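Local structure of salicylate 5-hydroxylase, large oxygenase component (Ralstonia sp., 7C8Z) at residues A[65-70]-A[326-331]; A[198-203]-A[271-276]; A[213-218]-A[359-364]. The protein catalyses, as the oxygenase component of a multicomponent system, the NADH- and O2-dependent 5-hydroxylation of salicylate to gentisate. All coordinates share one frame; numbering follows the deposited sequence.

Contact 1 of 3, residues A[65-70]-A[326-331]; sequences ANHWCY and IFPSVI
A classic beta bulge, in which Ser329 and Val330 both face Ile326, turns two consecutive side chains of the catalytic domain toward Cys69 and Tyr70 of the Rieske domain. It follows a tight connection between strands 321-326 and 330-335, with a cis peptide bond before Pro328. The bonds from Ile326 N to Val330 O (2.9 Å) and from Val330 N to Ile326 O (3.1 Å) close this hairpin. Ser329 makes a polar link, the one hydrogen bond between the two segments: its OG accepts the backbone N-H of Tyr70 at 2.7 Å, and the bond is almost straight (177°). One residue on, Val330 meets the root of the tyrosine. Its CB lies 3.5 Å from Tyr70 CB, while CG2 sits over one face of the ring, 4.0 Å from the centroid, in a CH-pi contact. With CG of Tyr70 anti to its backbone N (chi1 176°), the ring runs on past the valine, and the hydroxyl ends in a hydrogen bond to Thr341. On the other flank, Cys69 SG rests 4.0 Å from Pro328 CD, and His67 adds its CB to the same proline atom at 4.2 Å. The imidazole is fixed at two points, by ND1 to Ala65 O (2.8 Å) and by NE2 to the hydroxyl of Tyr435. The whole contact is buried. Strand 184-188 pairs with Cys69 through Ala187 and packs Phe186 against Val330; helix 52-63 brings Phe63 to Pro328, and helix 232-238 touches Phe327 through Gln235.

Contact 2 of 3, residues A[198-203]-A[271-276]; sequences EFLGPT and FRHAAM
Leu200, in the helical stretch 198-203, and His273, just ahead of strand 274-278, mark the closest backbone approach, with 7.0 Å between their CA atoms. The helix is kinked here: neither Pro202 N nor Thr203 N bonds back to the preceding turn, and Gly201 adopts a positive phi (82°). Such a break leaves Phe199 O without its usual partner, Thr203 N, and side chains from the other segment approach it instead. Arg272 NH2 donates to Phe199 O at 3.2 Å, arriving on a lone pair in the carbonyl plane although the oxygen is somewhat tilted from the guanidinium plane. His273 brings the edge of its imidazole to the same oxygen, with NE2 3.0 Å from Phe199 O. The phenylalanine side chain completes the contact. Its CG is placed anti to the backbone N (chi1 -176°), which carries the ring out so that both His273 and Arg272 approach it from the same side: His273 NE2 lies over that face, 3.4 Å from Phe199 CE2, and Phe199 CE1 lies over the centre of the guanidinium, 3.6 Å from Arg272 CZ. The two rings are inclined to one another by 58°, an oblique pairing. Leu200 adds an apolar touch, CD2 to His273 CD2 at 3.8 Å. Arg272, extended from CG to NE, has further partners: NE forms a salt bridge with Asp268 and NH1 bonds to the hydroxyl of Tyr435, so the guanidinium is held firmly in this buried place. The pattern, a kinked helix whose released carbonyl accepts a bond from an arginine, here joins helix 196-211 to the loop entering strand 274-278 of the large antiparallel sheet of the catalytic domain.

Contact 3 of 3, residues A[213-218]-A[359-364]; sequences NGRKLK and FGFEDD
Asn213 OD1 accepts two bonds from Arg215, the residue whose guanidinium lies flat on the ring of Phe361. The backbone N of Arg215 reaches Asn213 OD1 at 3.1 Å, which makes an Asx turn, and Arg215 NE reaches it at 2.7 Å, with the oxygen in the guanidinium plane. The NE bond restrains rotation of the guanidinium, while the Asx turn fixes the backbone from which the side chain springs. Arg215 CZ stands 3.3 Å from the centroid of the Phe361 ring, over its centre, with the planes only 12° apart: a stacked cation-pi pair. The bend of the arginine at chi3 (-77°) turns the group back over the ring. Trp315 joins the cluster, with a cation-pi contact to Arg215 and an edge-to-face one to Phe361. Asp363 flanks the arginine chain, although its carboxylate stays beyond salt-bridge range and may add a favourable field. Next along the chain, the strands pair. Lys218 and Gly360 exchange two backbone bonds, N to O and O to N, each 2.9 Å; the neighbouring Leu217 and Phe361 form a non-hydrogen-bonded pair. Leu217 parts its two methyls between aromatic neighbours, CD1 to Phe359 CD2 at 3.9 Å and CD2 to Phe361 CD1 at 3.7 Å. Past the last bridge, Glu362 N still bonds to Lys216 O at 2.8 Å. There the chain enters a type I turn, in which Asp364 OD2 accepts the N-H of Phe361 and also forms a salt bridge with Arg372 of helix 366-375, while Lys218 NZ bonds to Thr369 of that helix. The whole exemplifies the end of an antiparallel strand pair, where pairing gives way to a turn, here strand 217-227, outermost of the catalytic sheet within this chain, and its neighbour 352-361.

How the contacts relate
All three contacts reach the seven-stranded antiparallel sheet of the catalytic domain. Contacts 1 and 2 have centres 11 Å apart and touch: Phe199 meets Trp68 edge-to-face, and Phe327 packs on His273. Contact 3 lies at the end of strands 217-227 and 352-361, its centre about 23 Å from each of the others. Along the chain the segments come as 65-70, 198-203, 213-218, 271-276, 326-331 and 359-364, so contact 2 falls within the span of contact 1 while contact 3 crosses both. Contact 1 thus ties the Rieske domain to this sheet, contact 2 brings helix 196-211 onto it, and contact 3 pairs a strand outermost within this chain, all away from the iron sites.

Contact 1 of 3, residues A[65-70]-A[326-331]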
loop_
_atom_site.group_PDB
_atom_site.type_symbol
_atom_site.label_atom_id
_atom_site.label_comp_id
_atom_site.label_asym_id
_atom_site.label_seq_id
_atom_site.Cartn_x
_atom_site.Cartn_y
_atom_site.Cartn_z
ATOM N N ALA A 65 -26.321 8.292 -15.885
ATOM C CA ALA A 65 -27.351 8.867 -16.738
ATOM C C ALA A 65 -27.696 7.895 -17.856
ATOM O O ALA A 65 -26.814 7.221 -18.394
ATOM C CB ALA A 65 -26.899 10.207 -17.325
ATOM N N ASN A 66 -28.986 7.826 -18.186
ATOM C CA ASN A 66 -29.500 7.111 -19.355
ATOM C C ASN A 66 -29.232 5.612 -19.302
ATOM O O ASN A 66 -29.291 4.936 -20.334
ATOM C CB ASN A 66 -28.930 7.690 -20.656
ATOM C CG ASN A 66 -29.416 9.099 -20.928
ATOM O OD1 ASN A 66 -28.627 10.044 -20.954
ATOM N ND2 ASN A 66 -30.725 9.250 -21.134
ATOM N N HIS A 67 -28.952 5.060 -18.123
ATOM C CA HIS A 67 -28.643 3.642 -18.035
ATOM C C HIS A 67 -29.172 3.074 -16.731
ATOM O O HIS A 67 -29.108 3.729 -15.690
ATOM C CB HIS A 67 -27.135 3.389 -18.128
ATOM C CG HIS A 67 -26.561 3.688 -19.473
ATOM N ND1 HIS A 67 -26.082 4.934 -19.817
ATOM C CD2 HIS A 67 -26.402 2.908 -20.569
ATOM C CE1 HIS A 67 -25.649 4.907 -21.064
ATOM N NE2 HIS A 67 -25.830 3.689 -21.542
ATOM N N TRP A 68 -29.682 1.848 -16.802
ATOM C CA TRP A 68 -29.978 1.065 -15.616
ATOM C C TRP A 68 -28.718 0.310 -15.231
ATOM O O TRP A 68 -28.105 -0.352 -16.074
ATOM C CB TRP A 68 -31.119 0.079 -15.863
ATOM C CG TRP A 68 -32.438 0.704 -16.159
ATOM C CD1 TRP A 68 -32.995 0.884 -17.387
ATOM C CD2 TRP A 68 -33.385 1.207 -15.209
ATOM N NE1 TRP A 68 -34.228 1.478 -17.264
ATOM C CE2 TRP A 68 -34.490 1.685 -15.936
ATOM C CE3 TRP A 68 -33.403 1.302 -13.815
ATOM C CZ2 TRP A 68 -35.602 2.250 -15.319
ATOM C CZ3 TRP A 68 -34.507 1.862 -13.202
ATOM C CH2 TRP A 68 -35.592 2.331 -13.954
ATOM N N CYS A 69 -28.336 0.404 -13.967
ATOM C CA CYS A 69 -27.161 -0.289 -13.470
ATOM C C CYS A 69 -27.593 -1.274 -12.396
ATOM O O CYS A 69 -28.529 -1.010 -11.632
ATOM C CB CYS A 69 -26.127 0.690 -12.915
ATOM S SG CYS A 69 -25.437 1.794 -14.170
ATOM N N TYR A 70 -26.923 -2.417 -12.365
ATOM C CA TYR A 70 -27.304 -3.510 -11.482
ATOM C C TYR A 70 -27.054 -3.133 -10.026
ATOM O O TYR A 70 -26.019 -2.548 -9.688
ATOM C CB TYR A 70 -26.509 -4.763 -11.854
ATOM C CG TYR A 70 -26.713 -5.963 -10.963
ATOM C CD1 TYR A 70 -27.763 -6.843 -11.185
ATOM C CD2 TYR A 70 -25.837 -6.238 -9.920
ATOM C CE1 TYR A 70 -27.945 -7.950 -10.383
ATOM C CE2 TYR A 70 -26.016 -7.342 -9.110
ATOM C CZ TYR A 70 -27.071 -8.195 -9.350
ATOM O OH TYR A 70 -27.265 -9.303 -8.559
ATOM N N ILE A 326 -25.124 -6.730 -19.809
ATOM C CA ILE A 326 -25.997 -5.567 -19.694
ATOM C C ILE A 326 -25.114 -4.369 -19.360
ATOM O O ILE A 326 -24.553 -4.271 -18.258
ATOM C CB ILE A 326 -27.100 -5.773 -18.647
ATOM C CG1 ILE A 326 -28.045 -6.887 -19.099
ATOM C CG2 ILE A 326 -27.881 -4.481 -18.437
ATOM C CD1 ILE A 326 -29.182 -7.149 -18.143
ATOM N N PHE A 327 -24.998 -3.478 -20.342
ATOM C CA PHE A 327 -24.099 -2.337 -20.278
ATOM C C PHE A 327 -24.647 -1.281 -19.321
ATOM O O PHE A 327 -25.844 -0.985 -19.342
ATOM C CB PHE A 327 -23.939 -1.739 -21.678
ATOM C CG PHE A 327 -22.604 -1.092 -21.930
ATOM C CD1 PHE A 327 -21.478 -1.862 -22.178
ATOM C CD2 PHE A 327 -22.483 0.290 -21.946
ATOM C CE1 PHE A 327 -20.252 -1.267 -22.428
ATOM C CE2 PHE A 327 -21.264 0.891 -22.189
ATOM C CZ PHE A 327 -20.145 0.111 -22.432
ATOM N N PRO A 328 -23.788 -0.655 -18.506
ATOM C CA PRO A 328 -22.354 -0.947 -18.476
ATOM C C PRO A 328 -21.931 -1.757 -17.260
ATOM O O PRO A 328 -20.736 -1.978 -17.063
ATOM C CB PRO A 328 -21.741 0.447 -18.402
ATOM C CG PRO A 328 -22.715 1.189 -17.499
ATOM C CD PRO A 328 -24.094 0.548 -17.710
ATOM N N SER A 329 -22.898 -2.201 -16.457
ATOM C CA SER A 329 -22.608 -2.556 -15.081
ATOM C C SER A 329 -22.569 -4.045 -14.783
ATOM O O SER A 329 -21.967 -4.425 -13.774
ATOM C CB SER A 329 -23.630 -1.904 -14.135
ATOM O OG SER A 329 -24.740 -2.756 -13.905
ATOM N N VAL A 330 -23.197 -4.909 -15.586
ATOM C CA VAL A 330 -23.365 -6.276 -15.107
ATOM C C VAL A 330 -23.260 -7.311 -16.216
ATOM O O VAL A 330 -23.479 -7.036 -17.398
ATOM C CB VAL A 330 -24.703 -6.442 -14.345
ATOM C CG1 VAL A 330 -25.871 -6.591 -15.308
ATOM C CG2 VAL A 330 -24.629 -7.614 -13.359
ATOM N N ILE A 331 -22.897 -8.520 -15.796
ATOM C CA ILE A 331 -22.944 -9.714 -16.623
ATOM C C ILE A 331 -23.863 -10.715 -15.941
ATOM O O ILE A 331 -23.758 -10.935 -14.731
ATOM C CB ILE A 331 -21.543 -10.316 -16.816
ATOM C CG1 ILE A 331 -20.692 -9.392 -17.683
ATOM C CG2 ILE A 331 -21.636 -11.714 -17.424
ATOM C CD1 ILE A 331 -19.277 -9.241 -17.190
#

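Contact 2 of 3, residues A[198-203]-A[271-276]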
loop_
_atom_site.group_PDB
_atom_site.type_symbol
_atom_site.label_atom_id
_atom_site.label_comp_id
_atom_site.label_asym_id
_atom_site.label_seq_id
_atom_site.Cartn_x
_atom_site.Cartn_y
_atom_site.Cartn_z
ATOM N N GLU A 198 -37.434 -1.581 -22.526
ATOM C CA GLU A 198 -36.926 -0.898 -23.710
ATOM C C GLU A 198 -35.426 -0.654 -23.614
ATOM O O GLU A 198 -34.749 -0.551 -24.643
ATOM C CB GLU A 198 -37.667 0.424 -23.911
ATOM C CG GLU A 198 -39.125 0.260 -24.308
ATOM C CD GLU A 198 -39.884 1.568 -24.282
ATOM O OE1 GLU A 198 -41.081 1.553 -23.929
ATOM O OE2 GLU A 198 -39.281 2.611 -24.613
ATOM N N PHE A 199 -34.894 -0.557 -22.395
ATOM C CA PHE A 199 -33.450 -0.447 -22.229
ATOM C C PHE A 199 -32.754 -1.700 -22.737
ATOM O O PHE A 199 -31.708 -1.619 -23.391
ATOM C CB PHE A 199 -33.108 -0.194 -20.758
ATOM C CG PHE A 199 -31.639 0.024 -20.495
ATOM C CD1 PHE A 199 -30.997 1.161 -20.960
ATOM C CD2 PHE A 199 -30.906 -0.899 -19.763
ATOM C CE1 PHE A 199 -29.648 1.369 -20.710
ATOM C CE2 PHE A 199 -29.557 -0.696 -19.509
ATOM C CZ PHE A 199 -28.930 0.440 -19.985
ATOM N N LEU A 200 -33.327 -2.872 -22.454
ATOM C CA LEU A 200 -32.687 -4.112 -22.878
ATOM C C LEU A 200 -33.009 -4.477 -24.320
ATOM O O LEU A 200 -32.182 -5.106 -24.989
ATOM C CB LEU A 200 -33.104 -5.265 -21.966
ATOM C CG LEU A 200 -32.528 -5.260 -20.555
ATOM C CD1 LEU A 200 -32.870 -6.560 -19.855
ATOM C CD2 LEU A 200 -31.024 -5.032 -20.596
ATOM N N GLY A 201 -34.188 -4.106 -24.814
ATOM C CA GLY A 201 -34.627 -4.542 -26.115
ATOM C C GLY A 201 -35.212 -5.938 -26.046
ATOM O O GLY A 201 -34.959 -6.701 -25.103
ATOM N N PRO A 202 -35.990 -6.310 -27.066
ATOM C CA PRO A 202 -36.707 -7.597 -27.009
ATOM C C PRO A 202 -35.782 -8.800 -26.983
ATOM O O PRO A 202 -35.996 -9.729 -26.190
ATOM C CB PRO A 202 -37.572 -7.573 -28.278
ATOM C CG PRO A 202 -37.604 -6.141 -28.711
ATOM C CD PRO A 202 -36.308 -5.545 -28.282
ATOM N N THR A 203 -34.730 -8.792 -27.807
ATOM C CA THR A 203 -33.892 -9.978 -27.948
ATOM C C THR A 203 -33.126 -10.270 -26.666
ATOM O O THR A 203 -33.112 -11.408 -26.185
ATOM C CB THR A 203 -32.911 -9.798 -29.108
ATOM O OG1 THR A 203 -33.614 -9.399 -30.294
ATOM C CG2 THR A 203 -32.150 -11.092 -29.367
ATOM N N PHE A 271 -26.220 -1.557 -29.818
ATOM C CA PHE A 271 -24.979 -2.330 -29.782
ATOM C C PHE A 271 -24.316 -2.323 -28.410
ATOM O O PHE A 271 -23.139 -2.695 -28.295
ATOM C CB PHE A 271 -23.957 -1.844 -30.818
ATOM C CG PHE A 271 -24.500 -1.744 -32.210
ATOM C CD1 PHE A 271 -25.304 -2.742 -32.730
ATOM C CD2 PHE A 271 -24.191 -0.653 -33.007
ATOM C CE1 PHE A 271 -25.801 -2.651 -34.019
ATOM C CE2 PHE A 271 -24.684 -0.555 -34.294
ATOM C CZ PHE A 271 -25.490 -1.557 -34.801
ATOM N N ARG A 272 -25.029 -1.908 -27.363
ATOM C CA ARG A 272 -24.434 -1.820 -26.037
ATOM C C ARG A 272 -24.565 -3.125 -25.257
ATOM O O ARG A 272 -23.599 -3.580 -24.636
ATOM C CB ARG A 272 -25.068 -0.661 -25.258
ATOM C CG ARG A 272 -26.583 -0.677 -25.278
ATOM C CD ARG A 272 -27.176 0.634 -24.817
ATOM N NE ARG A 272 -28.620 0.517 -24.641
ATOM C CZ ARG A 272 -29.415 1.532 -24.331
ATOM N NH1 ARG A 272 -28.903 2.744 -24.166
ATOM N NH2 ARG A 272 -30.718 1.334 -24.186
ATOM N N HIS A 273 -25.750 -3.727 -25.260
ATOM C CA HIS A 273 -25.962 -4.992 -24.576
ATOM C C HIS A 273 -25.762 -6.137 -25.555
ATOM O O HIS A 273 -25.956 -5.982 -26.762
ATOM C CB HIS A 273 -27.364 -5.060 -23.966
ATOM C CG HIS A 273 -27.816 -3.783 -23.330
ATOM N ND1 HIS A 273 -26.953 -2.919 -22.691
ATOM C CD2 HIS A 273 -29.046 -3.226 -23.233
ATOM C CE1 HIS A 273 -27.633 -1.886 -22.228
ATOM N NE2 HIS A 273 -28.905 -2.047 -22.544
ATOM N N ALA A 274 -25.391 -7.302 -25.027
ATOM C CA ALA A 274 -25.125 -8.421 -25.924
ATOM C C ALA A 274 -25.446 -9.737 -25.236
ATOM O O ALA A 274 -25.532 -9.820 -24.010
ATOM C CB ALA A 274 -23.672 -8.421 -26.414
ATOM N N ALA A 275 -25.641 -10.767 -26.054
ATOM C CA ALA A 275 -25.878 -12.118 -25.566
ATOM C C ALA A 275 -25.109 -13.083 -26.451
ATOM O O ALA A 275 -25.284 -13.078 -27.673
ATOM C CB ALA A 275 -27.373 -12.460 -25.566
ATOM N N MET A 276 -24.258 -13.901 -25.840
ATOM C CA MET A 276 -23.529 -14.953 -26.537
ATOM C C MET A 276 -24.184 -16.275 -26.168
ATOM O O MET A 276 -24.193 -16.656 -24.992
ATOM C CB MET A 276 -22.043 -14.936 -26.169
ATOM C CG MET A 276 -21.342 -13.640 -26.575
ATOM S SD MET A 276 -19.562 -13.524 -26.264
ATOM C CE MET A 276 -19.284 -14.928 -25.184
#

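Contact 3 of 3, residues A[213-218]-A[359-364]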
loop_
_atom_site.group_PDB
_atom_site.type_symbol
_atom_site.label_atom_id
_atom_site.label_comp_id
_atom_site.label_asym_id
_atom_site.label_seq_id
_atom_site.Cartn_x
_atom_site.Cartn_y
_atom_site.Cartn_z
ATOM N N ASN A 213 -36.571 -16.360 -14.737
ATOM C CA ASN A 213 -37.833 -16.783 -15.330
ATOM C C ASN A 213 -39.009 -16.710 -14.364
ATOM O O ASN A 213 -40.057 -17.302 -14.640
ATOM C CB ASN A 213 -37.710 -18.203 -15.889
ATOM C CG ASN A 213 -37.595 -19.265 -14.799
ATOM O OD1 ASN A 213 -37.523 -18.957 -13.606
ATOM N ND2 ASN A 213 -37.598 -20.529 -15.211
ATOM N N GLY A 214 -38.869 -15.996 -13.255
ATOM C CA GLY A 214 -39.944 -15.835 -12.308
ATOM C C GLY A 214 -39.842 -16.710 -11.078
ATOM O O GLY A 214 -40.532 -16.439 -10.088
ATOM N N ARG A 215 -39.025 -17.759 -11.116
ATOM C CA ARG A 215 -38.782 -18.539 -9.912
ATOM C C ARG A 215 -38.120 -17.659 -8.857
ATOM O O ARG A 215 -37.410 -16.703 -9.174
ATOM C CB ARG A 215 -37.877 -19.731 -10.223
ATOM C CG ARG A 215 -38.473 -20.789 -11.127
ATOM C CD ARG A 215 -37.401 -21.785 -11.552
ATOM N NE ARG A 215 -36.544 -21.238 -12.598
ATOM C CZ ARG A 215 -35.474 -21.848 -13.101
ATOM N NH1 ARG A 215 -35.111 -23.042 -12.647
ATOM N NH2 ARG A 215 -34.767 -21.262 -14.064
ATOM N N LYS A 216 -38.358 -17.980 -7.589
ATOM C CA LYS A 216 -37.657 -17.293 -6.516
ATOM C C LYS A 216 -36.277 -17.912 -6.338
ATOM O O LYS A 216 -36.124 -19.137 -6.350
ATOM C CB LYS A 216 -38.452 -17.350 -5.209
ATOM C CG LYS A 216 -38.921 -15.974 -4.712
ATOM C CD LYS A 216 -37.863 -15.287 -3.831
ATOM C CE LYS A 216 -38.190 -13.810 -3.574
ATOM N NZ LYS A 216 -37.390 -13.220 -2.455
ATOM N N LEU A 217 -35.270 -17.061 -6.189
ATOM C CA LEU A 217 -33.883 -17.496 -6.146
ATOM C C LEU A 217 -33.423 -17.675 -4.704
ATOM O O LEU A 217 -33.960 -17.056 -3.781
ATOM C CB LEU A 217 -32.977 -16.485 -6.853
ATOM C CG LEU A 217 -33.588 -15.792 -8.073
ATOM C CD1 LEU A 217 -32.684 -14.679 -8.574
ATOM C CD2 LEU A 217 -33.862 -16.796 -9.180
ATOM N N LYS A 218 -32.445 -18.563 -4.518
ATOM C CA LYS A 218 -31.771 -18.750 -3.236
ATOM C C LYS A 218 -30.302 -18.404 -3.436
ATOM O O LYS A 218 -29.645 -18.961 -4.322
ATOM C CB LYS A 218 -31.939 -20.178 -2.705
ATOM C CG LYS A 218 -31.643 -21.282 -3.706
ATOM C CD LYS A 218 -31.991 -22.654 -3.139
ATOM C CE LYS A 218 -30.954 -23.118 -2.128
ATOM N NZ LYS A 218 -31.107 -24.563 -1.793
ATOM N N PHE A 359 -26.078 -17.908 -7.463
ATOM C CA PHE A 359 -27.394 -18.215 -6.916
ATOM C C PHE A 359 -27.971 -19.457 -7.577
ATOM O O PHE A 359 -27.532 -19.883 -8.647
ATOM C CB PHE A 359 -28.369 -17.037 -7.080
ATOM C CG PHE A 359 -28.594 -16.620 -8.510
ATOM C CD1 PHE A 359 -27.709 -15.761 -9.146
ATOM C CD2 PHE A 359 -29.702 -17.068 -9.212
ATOM C CE1 PHE A 359 -27.919 -15.369 -10.452
ATOM C CE2 PHE A 359 -29.917 -16.680 -10.521
ATOM C CZ PHE A 359 -29.026 -15.827 -11.139
ATOM N N GLY A 360 -28.958 -20.041 -6.903
ATOM C CA GLY A 360 -29.750 -21.130 -7.433
ATOM C C GLY A 360 -31.221 -20.781 -7.356
ATOM O O GLY A 360 -31.567 -19.624 -7.093
ATOM N N PHE A 361 -32.098 -21.752 -7.587
ATOM C CA PHE A 361 -33.535 -21.526 -7.565
ATOM C C PHE A 361 -34.157 -22.236 -6.371
ATOM O O PHE A 361 -33.597 -23.193 -5.827
ATOM C CB PHE A 361 -34.184 -22.007 -8.866
ATOM C CG PHE A 361 -33.495 -21.506 -10.100
ATOM C CD1 PHE A 361 -33.765 -20.239 -10.592
ATOM C CD2 PHE A 361 -32.564 -22.293 -10.756
ATOM C CE1 PHE A 361 -33.129 -19.769 -11.716
ATOM C CE2 PHE A 361 -31.925 -21.829 -11.886
ATOM C CZ PHE A 361 -32.207 -20.565 -12.367
ATOM N N GLU A 362 -35.328 -21.743 -5.961
ATOM C CA GLU A 362 -35.987 -22.297 -4.782
ATOM C C GLU A 362 -36.362 -23.763 -4.972
ATOM O O GLU A 362 -36.321 -24.536 -4.008
ATOM C CB GLU A 362 -37.217 -21.460 -4.418
ATOM C CG GLU A 362 -37.482 -21.373 -2.911
ATOM C CD GLU A 362 -36.606 -20.342 -2.208
ATOM O OE1 GLU A 362 -35.578 -20.735 -1.612
ATOM O OE2 GLU A 362 -36.947 -19.139 -2.245
ATOM N N ASP A 363 -36.751 -24.162 -6.186
ATOM C CA ASP A 363 -37.140 -25.549 -6.425
ATOM C C ASP A 363 -35.957 -26.503 -6.468
ATOM O O ASP A 363 -36.150 -27.693 -6.754
ATOM C CB ASP A 363 -37.949 -25.673 -7.719
ATOM C CG ASP A 363 -37.284 -24.999 -8.903
ATOM O OD1 ASP A 363 -36.102 -25.293 -9.183
ATOM O OD2 ASP A 363 -37.962 -24.186 -9.570
ATOM N N ASP A 364 -34.747 -26.021 -6.203
ATOM C CA ASP A 364 -33.583 -26.886 -6.247
ATOM C C ASP A 364 -33.548 -27.750 -5.009
ATOM O O ASP A 364 -33.619 -27.257 -3.879
ATOM C CB ASP A 364 -32.283 -26.094 -6.345
ATOM C CG ASP A 364 -32.035 -25.569 -7.734
ATOM O OD1 ASP A 364 -32.352 -26.284 -8.708
ATOM O OD2 ASP A 364 -31.534 -24.436 -7.851
#